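Local coordinates for protein acetaldehyde dehydrogenase (Acetylating) (Geobacillus thermoglucosidasius, PDB 5J78) that probably catalyses the reversible, NAD-dependent oxidation of acetaldehyde to acetyl-CoA with coenzyme A as acyl acceptor, at residues A[348-353]-A[369-374]; A[244-249]-A[277-282]; A[297-302]-A[341-346]; A[312-317]-A[356-361]. All blocks are in the same frame, centred on the assembly; numbering follows the deposited sequence.

Contact 1 (A[348-353]-A[369-374]). Unlike the reference sequence in segment 369-374: Ile-372 (reference Thr).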
loop_
_atom_site.group_PDB
_atom_site.type_symbol
_atom_site.label_atom_id
_atom_site.label_comp_id
_atom_site.label_asym_id
_atom_site.label_seq_id
_atom_site.Cartn_x
_atom_site.Cartn_y
_atom_site.Cartn_z
ATOM N N ALA A 348 39.135 4.920 21.124
ATOM C CA ALA A 348 39.617 3.727 20.429
ATOM C C ALA A 348 40.277 4.105 19.122
ATOM O O ALA A 348 39.627 4.632 18.203
ATOM C CB ALA A 348 38.478 2.748 20.165
ATOM N N GLU A 349 41.567 3.808 19.035
ATOM C CA GLU A 349 42.342 4.074 17.837
ATOM C C GLU A 349 41.823 3.170 16.741
ATOM O O GLU A 349 41.552 1.996 16.973
ATOM C CB GLU A 349 43.829 3.855 18.099
ATOM C CG GLU A 349 44.734 4.301 16.971
ATOM C CD GLU A 349 46.186 4.408 17.404
ATOM O OE1 GLU A 349 46.439 4.680 18.600
ATOM O OE2 GLU A 349 47.074 4.224 16.546
ATOM N N GLU A 350 41.631 3.734 15.552
ATOM C CA GLU A 350 40.966 3.010 14.478
ATOM C C GLU A 350 41.582 3.421 13.163
ATOM O O GLU A 350 42.174 4.503 13.069
ATOM C CB GLU A 350 39.459 3.297 14.513
ATOM C CG GLU A 350 38.573 2.227 13.877
ATOM C CD GLU A 350 38.519 0.922 14.682
ATOM O OE1 GLU A 350 39.199 0.806 15.738
ATOM O OE2 GLU A 350 37.780 0.008 14.253
ATOM N N THR A 351 41.458 2.557 12.154
ATOM C CA THR A 351 41.942 2.873 10.809
ATOM C C THR A 351 40.867 2.666 9.734
ATOM O O THR A 351 40.939 3.285 8.679
ATOM C CB THR A 351 43.180 2.020 10.441
ATOM O OG1 THR A 351 42.815 0.634 10.392
ATOM C CG2 THR A 351 44.294 2.229 11.463
ATOM N N GLU A 352 39.886 1.807 10.011
ATOM C CA GLU A 352 38.830 1.485 9.048
ATOM C C GLU A 352 37.496 2.227 9.286
ATOM O O GLU A 352 37.168 2.625 10.408
ATOM C CB GLU A 352 38.568 -0.025 9.053
ATOM C CG GLU A 352 39.733 -0.868 8.540
ATOM C CD GLU A 352 40.346 -0.321 7.262
ATOM O OE1 GLU A 352 39.652 -0.303 6.217
ATOM O OE2 GLU A 352 41.521 0.107 7.309
ATOM N N VAL A 353 36.729 2.376 8.207
ATOM C CA VAL A 353 35.425 3.051 8.219
ATOM C C VAL A 353 34.370 2.190 7.526
ATOM O O VAL A 353 34.597 1.695 6.428
ATOM C CB VAL A 353 35.509 4.419 7.515
ATOM C CG1 VAL A 353 34.138 5.158 7.523
ATOM C CG2 VAL A 353 36.601 5.280 8.156
ATOM N N ALA A 369 36.028 7.441 18.255
ATOM C CA ALA A 369 37.086 6.834 17.431
ATOM C C ALA A 369 38.231 7.820 17.257
ATOM O O ALA A 369 38.020 9.029 17.287
ATOM C CB ALA A 369 36.552 6.405 16.077
ATOM N N PHE A 370 39.441 7.293 17.061
ATOM C CA PHE A 370 40.650 8.107 16.950
ATOM C C PHE A 370 41.462 7.710 15.720
ATOM O O PHE A 370 42.038 6.620 15.682
ATOM C CB PHE A 370 41.504 7.946 18.215
ATOM C CG PHE A 370 42.645 8.919 18.321
ATOM C CD1 PHE A 370 43.876 8.648 17.742
ATOM C CD2 PHE A 370 42.496 10.095 19.023
ATOM C CE1 PHE A 370 44.922 9.541 17.854
ATOM C CE2 PHE A 370 43.547 10.995 19.134
ATOM C CZ PHE A 370 44.757 10.716 18.555
ATOM N N TYR A 371 41.509 8.593 14.728
ATOM C CA TYR A 371 42.200 8.311 13.468
ATOM C C TYR A 371 43.409 9.207 13.336
ATOM O O TYR A 371 43.330 10.422 13.562
ATOM C CB TYR A 371 41.293 8.519 12.251
ATOM C CG TYR A 371 40.130 7.564 12.121
ATOM C CD1 TYR A 371 38.930 7.810 12.777
ATOM C CD2 TYR A 371 40.216 6.444 11.310
ATOM C CE1 TYR A 371 37.849 6.942 12.645
ATOM C CE2 TYR A 371 39.146 5.575 11.169
ATOM C CZ TYR A 371 37.964 5.830 11.841
ATOM O OH TYR A 371 36.898 4.962 11.714
ATOM N N ILE A 372 44.518 8.588 12.944
ATOM C CA ILE A 372 45.763 9.289 12.632
ATOM C C ILE A 372 45.814 9.624 11.149
ATOM O O ILE A 372 45.553 8.760 10.313
ATOM C CB ILE A 372 47.022 8.437 12.950
ATOM C CG1 ILE A 372 46.796 7.481 14.129
ATOM C CG2 ILE A 372 48.234 9.345 13.193
ATOM C CD1 ILE A 372 46.650 8.156 15.410
ATOM N N VAL A 373 46.173 10.856 10.816
ATOM C CA VAL A 373 46.250 11.250 9.413
ATOM C C VAL A 373 47.529 12.019 9.199
ATOM O O VAL A 373 48.067 12.595 10.144
ATOM C CB VAL A 373 45.040 12.105 8.974
ATOM C CG1 VAL A 373 43.747 11.381 9.294
ATOM C CG2 VAL A 373 45.069 13.491 9.620
ATOM N N LYS A 374 48.013 12.036 7.959
ATOM C CA LYS A 374 49.282 12.696 7.648
ATOM C C LYS A 374 49.089 14.199 7.489
ATOM O O LYS A 374 49.915 14.995 7.953
ATOM C CB LYS A 374 49.897 12.094 6.390
ATOM C CG LYS A 374 50.776 10.864 6.628
ATOM C CD LYS A 374 50.062 9.557 6.268
ATOM C CE LYS A 374 49.712 9.486 4.776
ATOM N NZ LYS A 374 49.547 8.080 4.284
#
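Ala-369 lies beside Ala-348 as a parallel bridge pair, their CA atoms 5.0 Å apart, and its CA makes a CA-H...O contact with Ala-348 O. That oxygen also accepts the N-H of Phe-370, with 2.9 Å between Phe-370 N and Ala-348 O. Phe-370 bridges to Glu-349, and its own carbonyl returns a bond to the other strand, Glu-350 N to Phe-370 O at 2.9 Å. The Phe-370 ring lies on the same face of the sheet as the Glu-349 side chain and packs under helix 286-295, against Val-289, Val-290 and Leu-293. Strands 345-349 and 367-373 are thereby joined as neighbours in the parallel sheet of the catalytic domain of the aldehyde dehydrogenase fold. At Tyr-371 a side chain takes over from the backbone pairing. Its CG is anti to the carbonyl carbon (chi1 -66°), which swings the ring toward residues 350-353. Glu-350 CB sits over one face of the ring, 4.3 Å from the Tyr-371 centroid and 23° off its normal, a CH-pi contact. At the ring edge, Tyr-371 OH donates to Glu-352 O over 2.7 Å, approaching from 39° out of the carbonyl plane, while Val-353 CG2 comes obliquely to within 3.6 Å of Tyr-371 OH. A phenylalanine here would keep the ring but would probably leave Glu-352 O without this donor and the 351-353 backbone less firmly held. Ile-372, which differs from the threonine of the reference sequence, presents CG1 at 4.1 Å from OE2 of the extended Glu-349 side chain, whose OE1 forms a long, weak ion pair with Lys-286.

Contact 2 (A[244-249]-A[277-282])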
loop_
_atom_site.group_PDB
_atom_site.type_symbol
_atom_site.label_atom_id
_atom_site.label_comp_id
_atom_site.label_asym_id
_atom_site.label_seq_id
_atom_site.Cartn_x
_atom_site.Cartn_y
_atom_site.Cartn_z
ATOM N N VAL A 244 29.601 12.782 13.246
ATOM C CA VAL A 244 30.446 13.959 13.070
ATOM C C VAL A 244 31.944 13.687 13.205
ATOM O O VAL A 244 32.409 13.289 14.273
ATOM C CB VAL A 244 30.076 15.033 14.077
ATOM C CG1 VAL A 244 30.999 16.256 13.938
ATOM C CG2 VAL A 244 28.611 15.422 13.911
ATOM N N PRO A 245 32.700 13.918 12.116
ATOM C CA PRO A 245 34.157 13.819 12.179
ATOM C C PRO A 245 34.764 15.157 12.534
ATOM O O PRO A 245 34.272 16.177 12.048
ATOM C CB PRO A 245 34.531 13.388 10.765
ATOM C CG PRO A 245 33.499 14.089 9.904
ATOM C CD PRO A 245 32.225 14.073 10.722
ATOM N N VAL A 246 35.804 15.158 13.366
ATOM C CA VAL A 246 36.465 16.395 13.758
ATOM C C VAL A 246 37.965 16.277 13.519
ATOM O O VAL A 246 38.618 15.335 13.982
ATOM C CB VAL A 246 36.180 16.756 15.237
ATOM C CG1 VAL A 246 36.884 18.057 15.632
ATOM C CG2 VAL A 246 34.709 16.904 15.449
ATOM N N TYR A 247 38.489 17.249 12.776
ATOM C CA TYR A 247 39.913 17.303 12.394
ATOM C C TYR A 247 40.683 18.184 13.364
ATOM O O TYR A 247 40.327 19.348 13.548
ATOM C CB TYR A 247 40.042 17.843 10.964
ATOM C CG TYR A 247 41.444 18.009 10.412
ATOM C CD1 TYR A 247 42.451 17.084 10.685
ATOM C CD2 TYR A 247 41.754 19.086 9.576
ATOM C CE1 TYR A 247 43.739 17.244 10.159
ATOM C CE2 TYR A 247 43.030 19.248 9.048
ATOM C CZ TYR A 247 44.016 18.320 9.340
ATOM O OH TYR A 247 45.278 18.482 8.813
ATOM N N ILE A 248 41.721 17.635 14.001
ATOM C CA ILE A 248 42.642 18.461 14.784
ATOM C C ILE A 248 43.913 18.614 13.958
ATOM O O ILE A 248 44.685 17.674 13.790
ATOM C CB ILE A 248 42.976 17.875 16.182
ATOM C CG1 ILE A 248 41.696 17.524 16.947
ATOM C CG2 ILE A 248 43.808 18.894 16.997
ATOM C CD1 ILE A 248 41.923 16.808 18.289
ATOM N N HIS A 249 44.092 19.812 13.422
ATOM C CA HIS A 249 45.242 20.144 12.588
ATOM C C HIS A 249 46.436 20.505 13.482
ATOM O O HIS A 249 46.246 20.987 14.603
ATOM C CB HIS A 249 44.868 21.305 11.667
ATOM C CG HIS A 249 46.001 21.851 10.863
ATOM N ND1 HIS A 249 46.541 23.098 11.100
ATOM C CD2 HIS A 249 46.672 21.342 9.803
ATOM C CE1 HIS A 249 47.512 23.323 10.235
ATOM N NE2 HIS A 249 47.605 22.279 9.431
ATOM N N GLN A 277 32.049 12.116 16.877
ATOM C CA GLN A 277 32.083 10.645 16.823
ATOM C C GLN A 277 33.466 10.080 16.477
ATOM O O GLN A 277 33.793 8.946 16.844
ATOM C CB GLN A 277 31.068 10.128 15.818
ATOM C CG GLN A 277 29.648 10.534 16.144
ATOM C CD GLN A 277 29.141 9.940 17.446
ATOM O OE1 GLN A 277 29.666 8.936 17.932
ATOM N NE2 GLN A 277 28.093 10.547 18.006
ATOM N N ALA A 278 34.284 10.871 15.799
ATOM C CA ALA A 278 35.610 10.426 15.396
ATOM C C ALA A 278 36.522 11.627 15.346
ATOM O O ALA A 278 36.126 12.688 14.876
ATOM C CB ALA A 278 35.571 9.717 14.044
ATOM N N LEU A 279 37.730 11.474 15.880
ATOM C CA LEU A 279 38.739 12.510 15.756
ATOM C C LEU A 279 39.714 12.087 14.678
ATOM O O LEU A 279 40.083 10.919 14.595
ATOM C CB LEU A 279 39.479 12.748 17.068
ATOM C CG LEU A 279 38.653 13.158 18.279
ATOM C CD1 LEU A 279 39.614 13.399 19.444
ATOM C CD2 LEU A 279 37.825 14.393 17.989
ATOM N N LEU A 280 40.108 13.048 13.850
ATOM C CA LEU A 280 41.127 12.850 12.823
ATOM C C LEU A 280 42.301 13.730 13.232
ATOM O O LEU A 280 42.139 14.946 13.350
ATOM C CB LEU A 280 40.596 13.230 11.435
ATOM C CG LEU A 280 39.124 12.912 11.168
ATOM C CD1 LEU A 280 38.747 13.480 9.819
ATOM C CD2 LEU A 280 38.837 11.416 11.215
ATOM N N VAL A 281 43.466 13.131 13.486
ATOM C CA VAL A 281 44.564 13.873 14.113
ATOM C C VAL A 281 45.863 13.805 13.313
ATOM O O VAL A 281 46.296 12.730 12.873
ATOM C CB VAL A 281 44.803 13.358 15.555
ATOM C CG1 VAL A 281 45.892 14.155 16.255
ATOM C CG2 VAL A 281 43.514 13.448 16.344
ATOM N N ASP A 282 46.466 14.976 13.114
ATOM C CA ASP A 282 47.729 15.079 12.389
ATOM C C ASP A 282 48.768 14.267 13.161
ATOM O O ASP A 282 48.864 14.380 14.376
ATOM C CB ASP A 282 48.180 16.546 12.247
ATOM C CG ASP A 282 47.674 17.215 10.974
ATOM O OD1 ASP A 282 47.167 16.519 10.066
ATOM O OD2 ASP A 282 47.816 18.453 10.889
HETATM O O HOH W 1 27.259 12.571 15.641
#
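Tyr-247 and Asp-282 meet at the C-terminal end of two adjacent parallel strands, 244-248 and 276-282, which occupy the middle of the seven-stranded sheet of the aldehyde dehydrogenase catalytic domain. The tyrosine CG stands anti to the backbone N (chi1 178°), beside the carbonyl carbon, which carries the ring toward Asp-282. Ring and carboxylate are turned 81° apart, and Asp-282 OD1 meets the ring edge near its plane. Tyr-247 OH donates to Asp-282 OD1 over 3.0 Å, on the syn side and 29° out of the carboxylate plane. With Glu-250 N bonded to OD2, two donors hold the carboxylate. Asp-282 OD2 also lies 3.3 Å from His-249 CD2. His-249 ND1 is itself hydrogen-bonded to Ser-251 OG. Over the centre of the Tyr-247 ring lies the backbone N of His-249. Replacing the tyrosine with an alanine would probably leave Asp-282 OD1 without its hydroxyl donor and open a gap beside Leu-280, whose CB is 4.3 Å from Tyr-247 CD1. On the opposite face of the sheet, Ile-248 and Val-281 lie side by side and point the same way, with Ile-248 CD1 to Val-281 CG2 at 4.2 Å; Leu-279 CD2 rests against Val-246 CB. Backbone bonds running both ways fix the register, among them Leu-280 N to Val-246 O at 2.7 Å and Ile-248 N to Leu-280 O at 2.8 Å. At the N-terminal end a water accepts from Gln-277 NE2 over 3.2 Å and, weakly, from Val-244 N.

Contact 3 (A[297-302]-A[341-346])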
loop_
_atom_site.group_PDB
_atom_site.type_symbol
_atom_site.label_atom_id
_atom_site.label_comp_id
_atom_site.label_asym_id
_atom_site.label_seq_id
_atom_site.Cartn_x
_atom_site.Cartn_y
_atom_site.Cartn_z
ATOM N N GLY A 297 40.706 13.010 31.026
ATOM C CA GLY A 297 39.748 11.991 31.430
ATOM C C GLY A 297 39.412 10.913 30.424
ATOM O O GLY A 297 38.526 10.090 30.673
ATOM N N ALA A 298 40.118 10.886 29.299
ATOM C CA ALA A 298 39.889 9.842 28.296
ATOM C C ALA A 298 40.608 8.552 28.668
ATOM O O ALA A 298 41.747 8.591 29.111
ATOM C CB ALA A 298 40.354 10.301 26.913
ATOM N N TYR A 299 39.938 7.424 28.445
ATOM C CA TYR A 299 40.521 6.100 28.578
ATOM C C TYR A 299 40.698 5.414 27.220
ATOM O O TYR A 299 39.718 5.044 26.566
ATOM C CB TYR A 299 39.635 5.234 29.483
ATOM C CG TYR A 299 40.230 3.890 29.829
ATOM C CD1 TYR A 299 40.012 2.783 29.018
ATOM C CD2 TYR A 299 40.999 3.721 30.975
ATOM C CE1 TYR A 299 40.559 1.529 29.331
ATOM C CE2 TYR A 299 41.555 2.468 31.302
ATOM C CZ TYR A 299 41.329 1.379 30.475
ATOM O OH TYR A 299 41.868 0.137 30.780
ATOM N N PHE A 300 41.944 5.241 26.797
ATOM C CA PHE A 300 42.244 4.561 25.537
ATOM C C PHE A 300 42.196 3.046 25.679
ATOM O O PHE A 300 42.984 2.455 26.428
ATOM C CB PHE A 300 43.618 4.973 25.014
ATOM C CG PHE A 300 43.631 6.311 24.362
ATOM C CD1 PHE A 300 43.597 7.464 25.121
ATOM C CD2 PHE A 300 43.684 6.420 22.979
ATOM C CE1 PHE A 300 43.606 8.702 24.520
ATOM C CE2 PHE A 300 43.703 7.653 22.367
ATOM C CZ PHE A 300 43.663 8.797 23.131
ATOM N N LEU A 301 41.278 2.429 24.943
ATOM C CA LEU A 301 41.089 0.984 24.969
ATOM C C LEU A 301 42.241 0.261 24.283
ATOM O O LEU A 301 42.725 0.724 23.259
ATOM C CB LEU A 301 39.781 0.597 24.271
ATOM C CG LEU A 301 38.481 1.230 24.749
ATOM C CD1 LEU A 301 37.350 0.888 23.783
ATOM C CD2 LEU A 301 38.137 0.768 26.160
ATOM N N ASN A 302 42.672 -0.875 24.831
ATOM C CA ASN A 302 43.655 -1.704 24.136
ATOM C C ASN A 302 42.884 -2.640 23.218
ATOM O O ASN A 302 41.650 -2.604 23.194
ATOM C CB ASN A 302 44.561 -2.464 25.117
ATOM C CG ASN A 302 43.796 -3.337 26.089
ATOM O OD1 ASN A 302 42.786 -3.957 25.746
ATOM N ND2 ASN A 302 44.285 -3.393 27.328
ATOM N N SER A 341 37.062 5.090 37.916
ATOM C CA SER A 341 35.796 5.746 38.184
ATOM C C SER A 341 35.784 7.185 37.696
ATOM O O SER A 341 34.724 7.785 37.564
ATOM C CB SER A 341 35.510 5.720 39.679
ATOM O OG SER A 341 36.469 6.517 40.352
ATOM N N ASP A 342 36.963 7.743 37.444
ATOM C CA ASP A 342 37.055 9.120 36.971
ATOM C C ASP A 342 37.076 9.247 35.426
ATOM O O ASP A 342 37.135 10.353 34.897
ATOM C CB ASP A 342 38.302 9.791 37.568
ATOM C CG ASP A 342 39.608 9.173 37.076
ATOM O OD1 ASP A 342 39.575 8.140 36.377
ATOM O OD2 ASP A 342 40.681 9.723 37.394
ATOM N N VAL A 343 37.034 8.130 34.711
ATOM C CA VAL A 343 37.065 8.169 33.249
ATOM C C VAL A 343 35.859 8.948 32.696
ATOM O O VAL A 343 34.732 8.727 33.117
ATOM C CB VAL A 343 37.086 6.750 32.659
ATOM C CG1 VAL A 343 36.899 6.776 31.138
ATOM C CG2 VAL A 343 38.383 6.053 33.002
ATOM N N LYS A 344 36.096 9.863 31.759
ATOM C CA LYS A 344 35.000 10.677 31.192
ATOM C C LYS A 344 34.539 10.205 29.817
ATOM O O LYS A 344 33.401 10.465 29.408
ATOM C CB LYS A 344 35.412 12.140 31.094
ATOM C CG LYS A 344 35.282 12.899 32.413
ATOM C CD LYS A 344 35.871 14.291 32.272
ATOM C CE LYS A 344 35.066 15.359 33.005
ATOM N NZ LYS A 344 35.021 16.637 32.216
ATOM N N LEU A 345 35.426 9.536 29.098
ATOM C CA LEU A 345 35.084 9.001 27.792
ATOM C C LEU A 345 36.069 7.923 27.420
ATOM O O LEU A 345 37.224 7.949 27.843
ATOM C CB LEU A 345 35.065 10.106 26.723
ATOM C CG LEU A 345 36.387 10.762 26.311
ATOM C CD1 LEU A 345 36.207 11.614 25.060
ATOM C CD2 LEU A 345 36.931 11.612 27.435
ATOM N N LEU A 346 35.568 6.963 26.655
ATOM C CA LEU A 346 36.355 5.923 26.031
ATOM C C LEU A 346 36.788 6.321 24.643
ATOM O O LEU A 346 35.979 6.823 23.864
ATOM C CB LEU A 346 35.531 4.637 25.937
ATOM C CG LEU A 346 34.873 4.162 27.224
ATOM C CD1 LEU A 346 34.165 2.816 26.986
ATOM C CD2 LEU A 346 35.929 4.033 28.336
#
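Gly-297 and Lys-344 form the first of two backbone hydrogen bonds here, Lys-344 N to Gly-297 O at 2.7 Å and nearly straight (171° at the hydrogen). The second, Tyr-299 N to Leu-345 O, measures 2.8 Å. Ala-298 pairs with Leu-345 between these bonds, and Tyr-299 with Leu-346 just beyond the second, both as parallel bridges. CA-H...O contacts accompany them, the closest being Ala-298 CA to Leu-345 O at 3.3 Å.

The apolar contacts divide between the two faces. On one, Leu-345 CG is tucked between its backbone N and carbonyl carbon (chi1 69°), and this brings CD2 back to 3.7 Å from Ala-298 CB. On the other, Tyr-299 CB rather than its ring does the closest touching: Val-343 CG1 reaches it at 3.5 Å and Leu-346 CD2 at 4.1 Å. The two side chains Tyr-299 and Val-343 cross at a slant, and the phenol runs on to Glu-305, to which its hydroxyl is hydrogen-bonded.

Steric restriction explains the glycine: a CB on Gly-297 would come within 3.1 Å of Lys-344 CD and, at a phi of 115°, jam against the preceding carbonyl O. Gly-297 is the C-prime residue of a Schellman motif ending helix 286-295. The chain passes straight from that helix into edge strand 298-300, beside strand 345-349; Ala-298 and Phe-300 pack back against the helix, and Leu-301 leads on toward helix 303-313.

Contact 4 (A[312-317]-A[356-361])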
loop_
_atom_site.group_PDB
_atom_site.type_symbol
_atom_site.label_atom_id
_atom_site.label_comp_id
_atom_site.label_asym_id
_atom_site.label_seq_id
_atom_site.Cartn_x
_atom_site.Cartn_y
_atom_site.Cartn_z
ATOM N N ILE A 312 29.258 -4.732 21.856
ATOM C CA ILE A 312 28.009 -4.204 22.380
ATOM C C ILE A 312 27.636 -2.850 21.774
ATOM O O ILE A 312 26.628 -2.266 22.161
ATOM C CB ILE A 312 28.069 -4.078 23.920
ATOM C CG1 ILE A 312 29.122 -3.060 24.361
ATOM C CG2 ILE A 312 28.360 -5.438 24.543
ATOM C CD1 ILE A 312 28.854 -2.493 25.731
ATOM N N ILE A 313 28.442 -2.352 20.840
ATOM C CA ILE A 313 28.137 -1.085 20.184
ATOM C C ILE A 313 26.989 -1.265 19.188
ATOM O O ILE A 313 26.127 -0.396 19.088
ATOM C CB ILE A 313 29.365 -0.491 19.479
ATOM C CG1 ILE A 313 30.241 0.192 20.524
ATOM C CG2 ILE A 313 28.965 0.555 18.412
ATOM C CD1 ILE A 313 31.536 0.733 19.993
ATOM N N MET A 314 26.968 -2.373 18.454
ATOM C CA MET A 314 25.780 -2.694 17.664
ATOM C C MET A 314 25.298 -4.133 17.854
ATOM O O MET A 314 26.082 -5.061 18.094
ATOM C CB MET A 314 26.017 -2.380 16.171
ATOM C CG MET A 314 27.234 -2.957 15.508
ATOM S SD MET A 314 27.767 -1.930 14.093
ATOM C CE MET A 314 26.199 -1.523 13.340
ATOM N N VAL A 315 23.974 -4.268 17.818
ATOM C CA VAL A 315 23.293 -5.554 17.820
ATOM C C VAL A 315 22.428 -5.590 16.566
ATOM O O VAL A 315 21.819 -4.580 16.194
ATOM C CB VAL A 315 22.445 -5.771 19.092
ATOM C CG1 VAL A 315 23.319 -5.641 20.333
ATOM C CG2 VAL A 315 21.296 -4.789 19.155
ATOM N N ASN A 316 22.368 -6.758 15.933
ATOM C CA ASN A 316 22.083 -6.844 14.504
ATOM C C ASN A 316 23.160 -6.022 13.808
ATOM O O ASN A 316 24.341 -6.110 14.164
ATOM C CB ASN A 316 20.678 -6.341 14.147
ATOM C CG ASN A 316 19.584 -7.095 14.877
ATOM O OD1 ASN A 316 19.767 -8.245 15.280
ATOM N ND2 ASN A 316 18.429 -6.451 15.043
ATOM N N GLY A 317 22.757 -5.210 12.838
ATOM C CA GLY A 317 23.680 -4.321 12.159
ATOM C C GLY A 317 23.280 -2.885 12.409
ATOM O O GLY A 317 23.371 -2.044 11.511
ATOM N N GLU A 356 30.344 -1.972 9.353
ATOM C CA GLU A 356 30.778 -3.214 9.978
ATOM C C GLU A 356 31.960 -2.985 10.908
ATOM O O GLU A 356 32.487 -3.926 11.484
ATOM C CB GLU A 356 31.139 -4.249 8.906
ATOM C CG GLU A 356 32.457 -4.012 8.142
ATOM C CD GLU A 356 32.365 -2.945 7.046
ATOM O OE1 GLU A 356 31.538 -2.009 7.153
ATOM O OE2 GLU A 356 33.132 -3.051 6.064
ATOM N N TYR A 357 32.383 -1.726 11.005
ATOM C CA TYR A 357 33.419 -1.288 11.933
ATOM C C TYR A 357 32.756 -0.406 12.988
ATOM O O TYR A 357 32.692 0.819 12.841
ATOM C CB TYR A 357 34.516 -0.540 11.204
ATOM C CG TYR A 357 35.279 -1.422 10.249
ATOM C CD1 TYR A 357 36.368 -2.161 10.686
ATOM C CD2 TYR A 357 34.902 -1.537 8.917
ATOM C CE1 TYR A 357 37.068 -2.981 9.827
ATOM C CE2 TYR A 357 35.603 -2.360 8.046
ATOM C CZ TYR A 357 36.686 -3.073 8.512
ATOM O OH TYR A 357 37.389 -3.886 7.662
ATOM N N PRO A 358 32.240 -1.037 14.051
ATOM C CA PRO A 358 31.355 -0.354 15.000
ATOM C C PRO A 358 31.911 0.922 15.610
ATOM O O PRO A 358 31.120 1.740 16.088
ATOM C CB PRO A 358 31.133 -1.409 16.079
ATOM C CG PRO A 358 31.321 -2.710 15.367
ATOM C CD PRO A 358 32.415 -2.461 14.396
ATOM N N PHE A 359 33.221 1.120 15.596
ATOM C CA PHE A 359 33.758 2.340 16.172
ATOM C C PHE A 359 33.659 3.504 15.180
ATOM O O PHE A 359 33.770 4.662 15.572
ATOM C CB PHE A 359 35.202 2.128 16.634
ATOM C CG PHE A 359 35.309 1.431 17.965
ATOM C CD1 PHE A 359 35.158 2.138 19.139
ATOM C CD2 PHE A 359 35.555 0.072 18.040
ATOM C CE1 PHE A 359 35.250 1.499 20.381
ATOM C CE2 PHE A 359 35.645 -0.563 19.270
ATOM C CZ PHE A 359 35.483 0.158 20.439
ATOM N N SER A 360 33.431 3.204 13.907
ATOM C CA SER A 360 33.350 4.254 12.895
ATOM C C SER A 360 31.929 4.811 12.720
ATOM O O SER A 360 31.769 5.841 12.072
ATOM C CB SER A 360 33.850 3.752 11.542
ATOM O OG SER A 360 32.951 2.807 11.005
ATOM N N ILE A 361 30.917 4.141 13.282
ATOM C CA ILE A 361 29.530 4.608 13.155
ATOM C C ILE A 361 29.169 5.611 14.252
ATOM O O ILE A 361 29.994 5.920 15.142
ATOM C CB ILE A 361 28.512 3.425 13.171
ATOM C CG1 ILE A 361 28.377 2.768 14.561
ATOM C CG2 ILE A 361 28.912 2.386 12.135
ATOM C CD1 ILE A 361 27.110 1.924 14.731
#
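Ile-313 is the main bump of this contact, set where helix 303-313 gives way to short strand 314-315, and it presses into the loop that links strands 345-349 and 367-373 of the parallel catalytic-domain sheet. Its two branches fill different places. CG2 lodges against Pro-358, 3.7 Å from Pro-358 CB and 3.4 Å from Pro-358 O. CD1, at the end of an extended chain, stands over one face of the Phe-359 ring, 3.9 Å from the centroid and 16° off the ring normal, a CH-pi contact made by the terminal methyl, offset toward the rim of the ring. Residues 358-360 have helical backbone angles, and this curl places Pro-358 and Phe-359 so that both border the isoleucine.

Met-314 forms a second ridge alongside. Its SD lies 3.9 Å from Pro-358 CG, the two side chains crossing at about a right angle, and a bend at chi3 (-41°) turns CE to Ile-361 CD1, 3.8 Å away. Pro-358 is thus wedged between Ile-313 and Met-314. The loop's curl is itself pinned by Ser-360: its N and OG both donate to Tyr-357 O, OG at 2.7 Å, in the carbonyl plane and on a lone pair.

How the contacts relate
Contacts 3, 1 and 2 follow one another across one parallel sheet. Strand 345-349 serves both contact 3 and contact 1, whose centres are about 17 Å apart, and contacts 1 and 2, about 9 Å apart between centres, are stitched together by probable hydrogen bonds, Tyr-371 N to Leu-279 O and Tyr-371 O to Val-281 N, each 2.7 Å. Contact 4 packs against the sheet through Phe-359, whose CE1 lies 3.5 Å from Ala-348 CB and whose CZ lies 3.9 Å from Leu-301 CD1, linking it to contacts 1 and 3. Cys-273, found as 3-sulfinoalanine and probably the family's nucleophilic cysteine, lies three residues before strand 276-282 of contact 2.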